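Local coordinates for protein hydroquinone dioxygenase large subunit (Pseudomonas sp., PDB 4ZXA) that probably opens the aromatic ring of hydroquinone with dioxygen, as the large subunit of a two-subunit Fe2+-dependent 1,2-dioxygenase, at residues H256-E262 with M297-H303. Residues are numbered along the deposited sequence; the frame is centred on the assembly and turned at random.
Sequences HGNDRVE and MPADIRH. With CD (cadmium ion), chain I; H8N (4-hydroxybenzonitrile), chain J.
H256 and H303 face each other as an antiparallel hydrogen-bonded pair: H256 N donates to H303 O and H303 N to H256 O, both at 2.9 Å. At the far end E262 and M297 repeat the pattern, with E262 N to M297 O at 2.8 Å and M297 N back to E262 O, and between them N258 N reaches I301 O at 3.0 Å. Four side chains then converge on one cadmium ion: H256 through ND1, H303 through NE2, N258 through OD1, and E262 through both carboxylate oxygens; the nitrile nitrogen NAA of 4-hydroxybenzonitrile is the sixth donor atom. The amide of N258 stands perpendicular to the H303 ring. With its oxygen on the metal, its ND2 donates a hydrogen bond to P298 O at 3.0 Å, from above that carbonyl's plane, and a weak one to E262 OE1. The second nitrogens of both histidines are engaged too: H256 NE2 with Y80 O, and H303 ND1 weakly with M297 SD at 3.5 Å. H303 CG sits between its backbone N and carbonyl carbon (chi1 57°), turning NE2 toward 256-262. N258 O and A299 O, two acceptors 3.1 Å apart, share the ammonium of K278. Antiparallel strands and an adjoining loop that bring two histidines, an asparagine and a glutamate to one metal form a cupin-type site, here carrying cadmium, probably in place of iron.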
ATOM      1  N   HIS E 256       2.241  11.924   7.895  1.00 25.50           N
ATOM      2  CA  HIS E 256       2.364  13.347   8.157  1.00 22.83           C
ATOM      3  C   HIS E 256       3.713  13.706   8.743  1.00 21.23           C
ATOM      4  O   HIS E 256       4.155  13.089   9.713  1.00 24.30           O
ATOM      5  CB  HIS E 256       1.268  13.799   9.114  1.00 18.82           C
ATOM      6  CG  HIS E 256       1.240  15.279   9.314  1.00 24.26           C
ATOM      7  ND1 HIS E 256       0.905  15.857  10.516  1.00 24.90           N
ATOM      8  CD2 HIS E 256       1.516  16.292   8.473  1.00 25.22           C
ATOM      9  CE1 HIS E 256       0.967  17.168  10.407  1.00 22.67           C
ATOM     10  NE2 HIS E 256       1.334  17.462   9.171  1.00 30.04           N
ATOM     11  N   GLY E 257       4.371  14.693   8.145  1.00 17.21           N
ATOM     12  CA  GLY E 257       5.580  15.268   8.719  1.00 21.89           C
ATOM     13  C   GLY E 257       5.234  16.550   9.462  1.00 24.10           C
ATOM     14  O   GLY E 257       4.742  17.506   8.856  1.00 21.20           O
ATOM     15  N   ASN E 258       5.465  16.560  10.773  1.00 23.71           N
ATOM     16  CA  ASN E 258       5.022  17.655  11.642  1.00 24.02           C
ATOM     17  C   ASN E 258       5.814  18.971  11.506  1.00 25.54           C
ATOM     18  O   ASN E 258       6.967  18.961  11.092  1.00 22.61           O
ATOM     19  CB  ASN E 258       5.060  17.185  13.100  1.00 22.83           C
ATOM     20  CG  ASN E 258       3.839  16.360  13.496  1.00 26.69           C
ATOM     21  OD1 ASN E 258       3.099  15.858  12.647  1.00 25.44           O
ATOM     22  ND2 ASN E 258       3.624  16.222  14.801  1.00 21.32           N
ATOM     23  N   ASP E 259       5.204  20.101  11.866  1.00 22.99           N
ATOM     24  CA  ASP E 259       5.970  21.342  12.033  1.00 22.87           C
ATOM     25  C   ASP E 259       5.567  22.126  13.289  1.00 25.41           C
ATOM     26  O   ASP E 259       5.934  23.295  13.459  1.00 22.71           O
ATOM     27  CB  ASP E 259       5.842  22.234  10.798  1.00 24.55           C
ATOM     28  CG  ASP E 259       4.495  22.917  10.712  1.00 25.84           C
ATOM     29  OD1 ASP E 259       3.540  22.450  11.366  1.00 26.07           O
ATOM     30  OD2 ASP E 259       4.393  23.925   9.985  1.00 29.98           O
ATOM     31  N   ARG E 260       4.781  21.476  14.140  1.00 26.87           N
ATOM     32  CA  ARG E 260       4.406  21.988  15.450  1.00 23.99           C
ATOM     33  C   ARG E 260       4.136  20.759  16.298  1.00 25.87           C
ATOM     34  O   ARG E 260       3.994  19.677  15.760  1.00 29.86           O
ATOM     35  CB  ARG E 260       3.144  22.841  15.353  1.00 19.10           C
ATOM     36  CG  ARG E 260       1.967  22.146  14.683  1.00 24.85           C
ATOM     37  CD  ARG E 260       0.956  23.153  14.130  1.00 19.81           C
ATOM     38  NE  ARG E 260       1.595  23.961  13.097  1.00 29.77           N
ATOM     39  CZ  ARG E 260       1.197  25.172  12.714  1.00 30.71           C
ATOM     40  NH1 ARG E 260       0.129  25.730  13.274  1.00 24.24           N
ATOM     41  NH2 ARG E 260       1.869  25.820  11.759  1.00 26.68           N
ATOM     42  N   VAL E 261       4.079  20.906  17.612  1.00 22.19           N
ATOM     43  CA  VAL E 261       3.706  19.796  18.470  1.00 21.45           C
ATOM     44  C   VAL E 261       2.198  19.553  18.306  1.00 26.99           C
ATOM     45  O   VAL E 261       1.418  20.511  18.232  1.00 25.05           O
ATOM     46  CB  VAL E 261       4.029  20.112  19.951  1.00 19.89           C
ATOM     47  CG1 VAL E 261       3.392  19.079  20.877  1.00 23.08           C
ATOM     48  CG2 VAL E 261       5.532  20.174  20.183  1.00 19.16           C
ATOM     49  N   GLU E 262       1.791  18.287  18.232  1.00 20.93           N
ATOM     50  CA  GLU E 262       0.373  17.931  18.219  1.00 23.27           C
ATOM     51  C   GLU E 262       0.023  17.153  19.472  1.00 26.04           C
ATOM     52  O   GLU E 262       0.887  16.457  20.020  1.00 26.15           O
ATOM     53  CB  GLU E 262       0.046  17.053  17.023  1.00 18.26           C
ATOM     54  CG  GLU E 262       0.193  17.738  15.702  1.00 24.08           C
ATOM     55  CD  GLU E 262       0.319  16.758  14.558  1.00 26.47           C
ATOM     56  OE1 GLU E 262       0.647  15.578  14.830  1.00 27.67           O
ATOM     57  OE2 GLU E 262       0.083  17.162  13.400  1.00 21.91           O
ATOM     58  N   MET E 297       2.685  14.552  20.043  1.00 18.66           N
ATOM     59  CA  MET E 297       3.506  14.222  18.884  1.00 22.01           C
ATOM     60  C   MET E 297       4.436  15.406  18.559  1.00 18.95           C
ATOM     61  O   MET E 297       3.979  16.490  18.202  1.00 19.49           O
ATOM     62  CB  MET E 297       2.616  13.833  17.694  1.00 23.86           C
ATOM     63  CG  MET E 297       1.790  12.552  17.920  1.00 20.04           C
ATOM     64  SD  MET E 297       2.807  11.055  17.808  1.00 27.37           S
ATOM     65  CE  MET E 297       1.645   9.783  18.349  1.00 21.86           C
ATOM     66  N   PRO E 298       5.748  15.203  18.711  1.00 21.31           N
ATOM     67  CA  PRO E 298       6.721  16.298  18.602  1.00 24.41           C
ATOM     68  C   PRO E 298       6.785  16.926  17.212  1.00 28.88           C
ATOM     69  O   PRO E 298       6.322  16.354  16.210  1.00 28.15           O
ATOM     70  CB  PRO E 298       8.064  15.628  18.931  1.00 25.77           C
ATOM     71  CG  PRO E 298       7.709  14.313  19.576  1.00 26.11           C
ATOM     72  CD  PRO E 298       6.396  13.908  18.980  1.00 22.69           C
ATOM     73  N   ALA E 299       7.385  18.109  17.159  1.00 23.65           N
ATOM     74  CA  ALA E 299       7.416  18.888  15.936  1.00 23.30           C
ATOM     75  C   ALA E 299       8.453  18.374  14.935  1.00 29.76           C
ATOM     76  O   ALA E 299       8.510  18.861  13.803  1.00 30.01           O
ATOM     77  CB  ALA E 299       7.684  20.333  16.268  1.00 23.15           C
ATOM     78  N   ASP E 300       9.270  17.400  15.341  1.00 23.73           N
ATOM     79  CA  ASP E 300      10.388  16.957  14.498  1.00 29.95           C
ATOM     80  C   ASP E 300      10.275  15.509  14.021  1.00 30.54           C
ATOM     81  O   ASP E 300      11.269  14.890  13.643  1.00 29.00           O
ATOM     82  CB  ASP E 300      11.734  17.180  15.211  1.00 30.45           C
ATOM     83  CG  ASP E 300      11.839  16.422  16.536  1.00 36.33           C
ATOM     84  OD1 ASP E 300      10.796  15.948  17.058  1.00 31.60           O
ATOM     85  OD2 ASP E 300      12.972  16.309  17.059  1.00 30.29           O
ATOM     86  N   ILE E 301       9.066  14.966  14.044  1.00 24.82           N
ATOM     87  CA  ILE E 301       8.875  13.601  13.586  1.00 27.04           C
ATOM     88  C   ILE E 301       7.837  13.567  12.479  1.00 24.65           C
ATOM     89  O   ILE E 301       7.178  14.563  12.190  1.00 23.95           O
ATOM     90  CB  ILE E 301       8.485  12.621  14.762  1.00 30.21           C
ATOM     91  CG1 ILE E 301       7.296  13.146  15.578  1.00 21.53           C
ATOM     92  CG2 ILE E 301       9.670  12.376  15.697  1.00 27.21           C
ATOM     93  CD1 ILE E 301       5.949  12.972  14.907  1.00 22.27           C
ATOM     94  N   ARG E 302       7.716  12.414  11.846  1.00 26.92           N
ATOM     95  CA  ARG E 302       6.598  12.135  10.952  1.00 26.57           C
ATOM     96  C   ARG E 302       5.950  10.850  11.464  1.00 26.74           C
ATOM     97  O   ARG E 302       6.586  10.064  12.179  1.00 23.72           O
ATOM     98  CB  ARG E 302       7.101  11.926   9.530  1.00 25.91           C
ATOM     99  CG  ARG E 302       7.992  10.713   9.412  1.00 28.25           C
ATOM    100  CD  ARG E 302       8.659  10.649   8.065  1.00 35.93           C
ATOM    101  NE  ARG E 302       8.535   9.311   7.499  1.00 43.75           N
ATOM    102  CZ  ARG E 302       9.200   8.887   6.427  1.00 46.94           C
ATOM    103  NH1 ARG E 302      10.056   9.697   5.808  1.00 35.79           N
ATOM    104  NH2 ARG E 302       9.014   7.645   5.980  1.00 41.29           N
ATOM    105  N   HIS E 303       4.694  10.625  11.110  1.00 23.44           N
ATOM    106  CA  HIS E 303       3.963   9.513  11.697  1.00 21.62           C
ATOM    107  C   HIS E 303       2.744   9.136  10.864  1.00 21.16           C
ATOM    108  O   HIS E 303       2.338   9.882   9.985  1.00 24.26           O
ATOM    109  CB  HIS E 303       3.558   9.863  13.129  1.00 22.05           C
ATOM    110  CG  HIS E 303       2.732  11.112  13.235  1.00 25.11           C
ATOM    111  ND1 HIS E 303       2.344  11.639  14.437  1.00 27.74           N
ATOM    112  CD2 HIS E 303       2.217  11.912  12.275  1.00 23.71           C
ATOM    113  CE1 HIS E 303       1.618  12.732  14.223  1.00 20.95           C
ATOM    114  NE2 HIS E 303       1.526  12.907  12.922  1.00 21.40           N
TER
HETATM  115 CD    CD I 401       0.928  15.003  12.513  1.00 28.17          CD
HETATM  116  NAA H8N J 402      -1.253  14.408  11.918  1.00 25.61           N
HETATM  117  CAC H8N J 402      -2.337  14.045  11.885  1.00 26.08           C
HETATM  118  CAI H8N J 402      -3.747  13.556  11.882  1.00 22.33           C
HETATM  119  CAF H8N J 402      -4.154  12.714  12.910  1.00 26.14           C
HETATM  120  CAD H8N J 402      -5.460  12.234  12.941  1.00 25.04           C
HETATM  121  CAH H8N J 402      -6.322  12.621  11.927  1.00 21.20           C
HETATM  122  OAB H8N J 402      -7.606  12.145  11.939  1.00 24.40           O
HETATM  123  CAE H8N J 402      -5.918  13.463  10.897  1.00 23.16           C
HETATM  124  CAG H8N J 402      -4.616  13.938  10.877  1.00 22.78           C